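PDB 3MCH: molybdopterin biosynthesis enzyme, MoaB from Thermus thermophilus, which probably binds molybdopterin and takes part in building the molybdenum cofactor. Local coordinates for residues Arg79-Thr84 against Ile125-Gly130. Sequence-based numbering, arbitrary orientation.
Sequences RTPEAT and ILNLPG
P81 and N127 have the nearest CA atoms of the two segments, 6.8 Å apart, where the 80-84 part of helix 80-85 runs nearly antiparallel (169°) to strand 125-128 at an axis separation of 9.5 Å. N127 bridges that gap with its carboxamide, which meets T84 from the opposite direction. Its ND2 donates to T84 OG1 over 3.1 Å, with an N-H...O angle of 156°, and the hydroxyl oxygen lies close to the amide plane, so the donor hydrogen is well directed. T84 OG1 in turn donates to T80 O at 2.7 Å, one turn back in the helix. With OG1 beside its own backbone N (chi1 -58°), T84 brings the hydroxyl within range of that carbonyl, which also accepts from T84 N; the two donors come from opposite faces of the carbonyl plane. Strand 123-128 lies inside the mixed sheet of this alpha/beta domain, between strands 65-69 and 117-120, and the helix packs on the face that N127 presents, with helix 47-60 touching T80, A83 and T84. The amide is further fixed by T68 OG1, a second partner of ND2, and by V116 N, which binds OD1. The T80 methyl lies over one face of the amide, CG2 3.7 Å from N127 ND2. On that same side of the amide, P81 CA comes within 3.5 Å of N127 OD1. T84 CG2, set anti to its backbone N, meets I125 CG2 at 4.0 Å. A valine at T84 would probably keep much of the methyl packing but leave N127 ND2 without its acceptor on the helix and T80 O without its side-chain donor. T80 OG1 is hydrogen-bonded to G70 O, which ties the start of the helix to the loop following strand 65-69.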
ATOM      1  N   ARG B  79       7.493   2.347 -17.150  1.00 26.48           N
ATOM      2  CA  ARG B  79       7.165   0.976 -16.778  1.00 25.58           C
ATOM      3  C   ARG B  79       8.187   0.341 -15.842  1.00 22.29           C
ATOM      4  O   ARG B  79       8.255  -0.883 -15.717  1.00 22.54           O
ATOM      5  CB  ARG B  79       7.005   0.122 -18.040  1.00 28.19           C
ATOM      6  CG  ARG B  79       5.784   0.502 -18.867  1.00 31.70           C
ATOM      7  CD  ARG B  79       5.687  -0.301 -20.159  1.00 35.33           C
ATOM      8  NE  ARG B  79       6.697   0.100 -21.133  1.00 38.90           N
ATOM      9  CZ  ARG B  79       6.774  -0.373 -22.374  1.00 40.37           C
ATOM     10  NH1 ARG B  79       5.898  -1.274 -22.803  1.00 42.69           N
ATOM     11  NH2 ARG B  79       7.724   0.060 -23.191  1.00 40.53           N
ATOM     12  N   THR B  80       8.974   1.175 -15.172  1.00 20.12           N
ATOM     13  CA  THR B  80       9.982   0.668 -14.247  1.00 19.09           C
ATOM     14  C   THR B  80       9.358  -0.166 -13.129  1.00 18.47           C
ATOM     15  O   THR B  80       9.911  -1.192 -12.738  1.00 18.85           O
ATOM     16  CB  THR B  80      10.803   1.823 -13.633  1.00 19.67           C
ATOM     17  OG1 THR B  80      11.480   2.526 -14.683  1.00 22.59           O
ATOM     18  CG2 THR B  80      11.845   1.285 -12.651  1.00 19.49           C
ATOM     19  N   PRO B  81       8.198   0.262 -12.595  1.00 18.32           N
ATOM     20  CA  PRO B  81       7.570  -0.518 -11.522  1.00 18.57           C
ATOM     21  C   PRO B  81       7.144  -1.902 -11.998  1.00 18.81           C
ATOM     22  O   PRO B  81       7.383  -2.899 -11.321  1.00 18.95           O
ATOM     23  CB  PRO B  81       6.375   0.344 -11.115  1.00 18.76           C
ATOM     24  CG  PRO B  81       6.849   1.728 -11.404  1.00 18.17           C
ATOM     25  CD  PRO B  81       7.505   1.551 -12.764  1.00 18.26           C
ATOM     26  N   GLU B  82       6.510  -1.957 -13.167  1.00 21.63           N
ATOM     27  CA  GLU B  82       6.066  -3.233 -13.721  1.00 23.49           C
ATOM     28  C   GLU B  82       7.246  -4.155 -13.982  1.00 21.82           C
ATOM     29  O   GLU B  82       7.201  -5.338 -13.656  1.00 23.99           O
ATOM     30  CB  GLU B  82       5.295  -3.023 -15.030  1.00 24.64           C
ATOM     31  CG  GLU B  82       3.933  -2.375 -14.865  1.00 28.98           C
ATOM     32  CD  GLU B  82       3.968  -0.870 -15.039  1.00 30.54           C
ATOM     33  OE1 GLU B  82       4.784  -0.205 -14.368  1.00 30.48           O
ATOM     34  OE2 GLU B  82       3.172  -0.353 -15.851  1.00 32.44           O
ATOM     35  N   ALA B  83       8.301  -3.613 -14.576  1.00 21.89           N
ATOM     36  CA  ALA B  83       9.484  -4.408 -14.880  1.00 21.62           C
ATOM     37  C   ALA B  83      10.107  -4.958 -13.604  1.00 21.13           C
ATOM     38  O   ALA B  83      10.552  -6.105 -13.555  1.00 22.42           O
ATOM     39  CB  ALA B  83      10.501  -3.567 -15.641  1.00 22.25           C
ATOM     40  N   THR B  84      10.125  -4.131 -12.565  1.00 19.17           N
ATOM     41  CA  THR B  84      10.701  -4.525 -11.290  1.00 17.67           C
ATOM     42  C   THR B  84       9.871  -5.578 -10.565  1.00 18.21           C
ATOM     43  O   THR B  84      10.408  -6.591 -10.115  1.00 18.82           O
ATOM     44  CB  THR B  84      10.867  -3.300 -10.363  1.00 16.07           C
ATOM     45  OG1 THR B  84      11.698  -2.328 -11.004  1.00 16.96           O
ATOM     46  CG2 THR B  84      11.504  -3.713  -9.040  1.00 15.60           C
ATOM     47  N   ILE B 125      15.522  -3.959  -3.577  1.00 12.42           N
ATOM     48  CA  ILE B 125      15.378  -3.087  -4.732  1.00 11.89           C
ATOM     49  C   ILE B 125      14.301  -2.037  -4.496  1.00 12.84           C
ATOM     50  O   ILE B 125      13.169  -2.368  -4.131  1.00 12.66           O
ATOM     51  CB  ILE B 125      15.005  -3.907  -6.002  1.00 13.56           C
ATOM     52  CG1 ILE B 125      16.016  -5.038  -6.196  1.00 14.74           C
ATOM     53  CG2 ILE B 125      14.972  -3.006  -7.229  1.00 15.71           C
ATOM     54  CD1 ILE B 125      15.703  -6.280  -5.403  1.00 25.29           C
ATOM     55  N   LEU B 126      14.669  -0.771  -4.687  1.00 11.11           N
ATOM     56  CA  LEU B 126      13.729   0.337  -4.527  1.00 12.73           C
ATOM     57  C   LEU B 126      13.670   1.161  -5.809  1.00 10.50           C
ATOM     58  O   LEU B 126      14.712   1.466  -6.395  1.00 12.45           O
ATOM     59  CB  LEU B 126      14.162   1.266  -3.383  1.00 13.51           C
ATOM     60  CG  LEU B 126      13.798   0.905  -1.938  1.00 18.42           C
ATOM     61  CD1 LEU B 126      14.421  -0.413  -1.538  1.00 18.97           C
ATOM     62  CD2 LEU B 126      14.277   2.028  -1.029  1.00 19.58           C
ATOM     63  N   ASN B 127      12.456   1.513  -6.233  1.00 11.92           N
ATOM     64  CA  ASN B 127      12.237   2.348  -7.421  1.00 12.56           C
ATOM     65  C   ASN B 127      12.056   3.795  -6.966  1.00 13.10           C
ATOM     66  O   ASN B 127      10.985   4.153  -6.465  1.00 12.81           O
ATOM     67  CB  ASN B 127      10.940   1.981  -8.153  1.00 15.44           C
ATOM     68  CG  ASN B 127      10.964   0.607  -8.789  1.00 14.95           C
ATOM     69  OD1 ASN B 127       9.906   0.020  -9.011  1.00 16.32           O
ATOM     70  ND2 ASN B 127      12.149   0.102  -9.113  1.00 16.04           N
ATOM     71  N   LEU B 128      13.078   4.626  -7.144  1.00 13.89           N
ATOM     72  CA  LEU B 128      12.997   6.042  -6.784  1.00 14.02           C
ATOM     73  C   LEU B 128      12.512   6.849  -7.994  1.00 15.34           C
ATOM     74  O   LEU B 128      12.666   6.419  -9.139  1.00 15.68           O
ATOM     75  CB  LEU B 128      14.380   6.569  -6.391  1.00 13.41           C
ATOM     76  CG  LEU B 128      15.091   5.989  -5.171  1.00 13.18           C
ATOM     77  CD1 LEU B 128      16.550   6.422  -5.189  1.00 15.07           C
ATOM     78  CD2 LEU B 128      14.402   6.475  -3.904  1.00 16.21           C
ATOM     79  N   PRO B 129      11.912   8.026  -7.754  1.00 16.14           N
ATOM     80  CA  PRO B 129      11.433   8.868  -8.855  1.00 18.17           C
ATOM     81  C   PRO B 129      12.638   9.302  -9.697  1.00 19.06           C
ATOM     82  O   PRO B 129      13.783   9.144  -9.266  1.00 19.66           O
ATOM     83  CB  PRO B 129      10.780  10.042  -8.130  1.00 18.57           C
ATOM     84  CG  PRO B 129      10.288   9.418  -6.871  1.00 19.51           C
ATOM     85  CD  PRO B 129      11.454   8.557  -6.461  1.00 17.87           C
ATOM     86  N   GLY B 130      12.378   9.875 -10.868  1.00 20.86           N
ATOM     87  CA  GLY B 130      13.457  10.272 -11.760  1.00 22.27           C
ATOM     88  C   GLY B 130      14.124  11.630 -11.638  1.00 23.91           C
ATOM     89  O   GLY B 130      15.213  11.822 -12.183  1.00 23.93           O
TER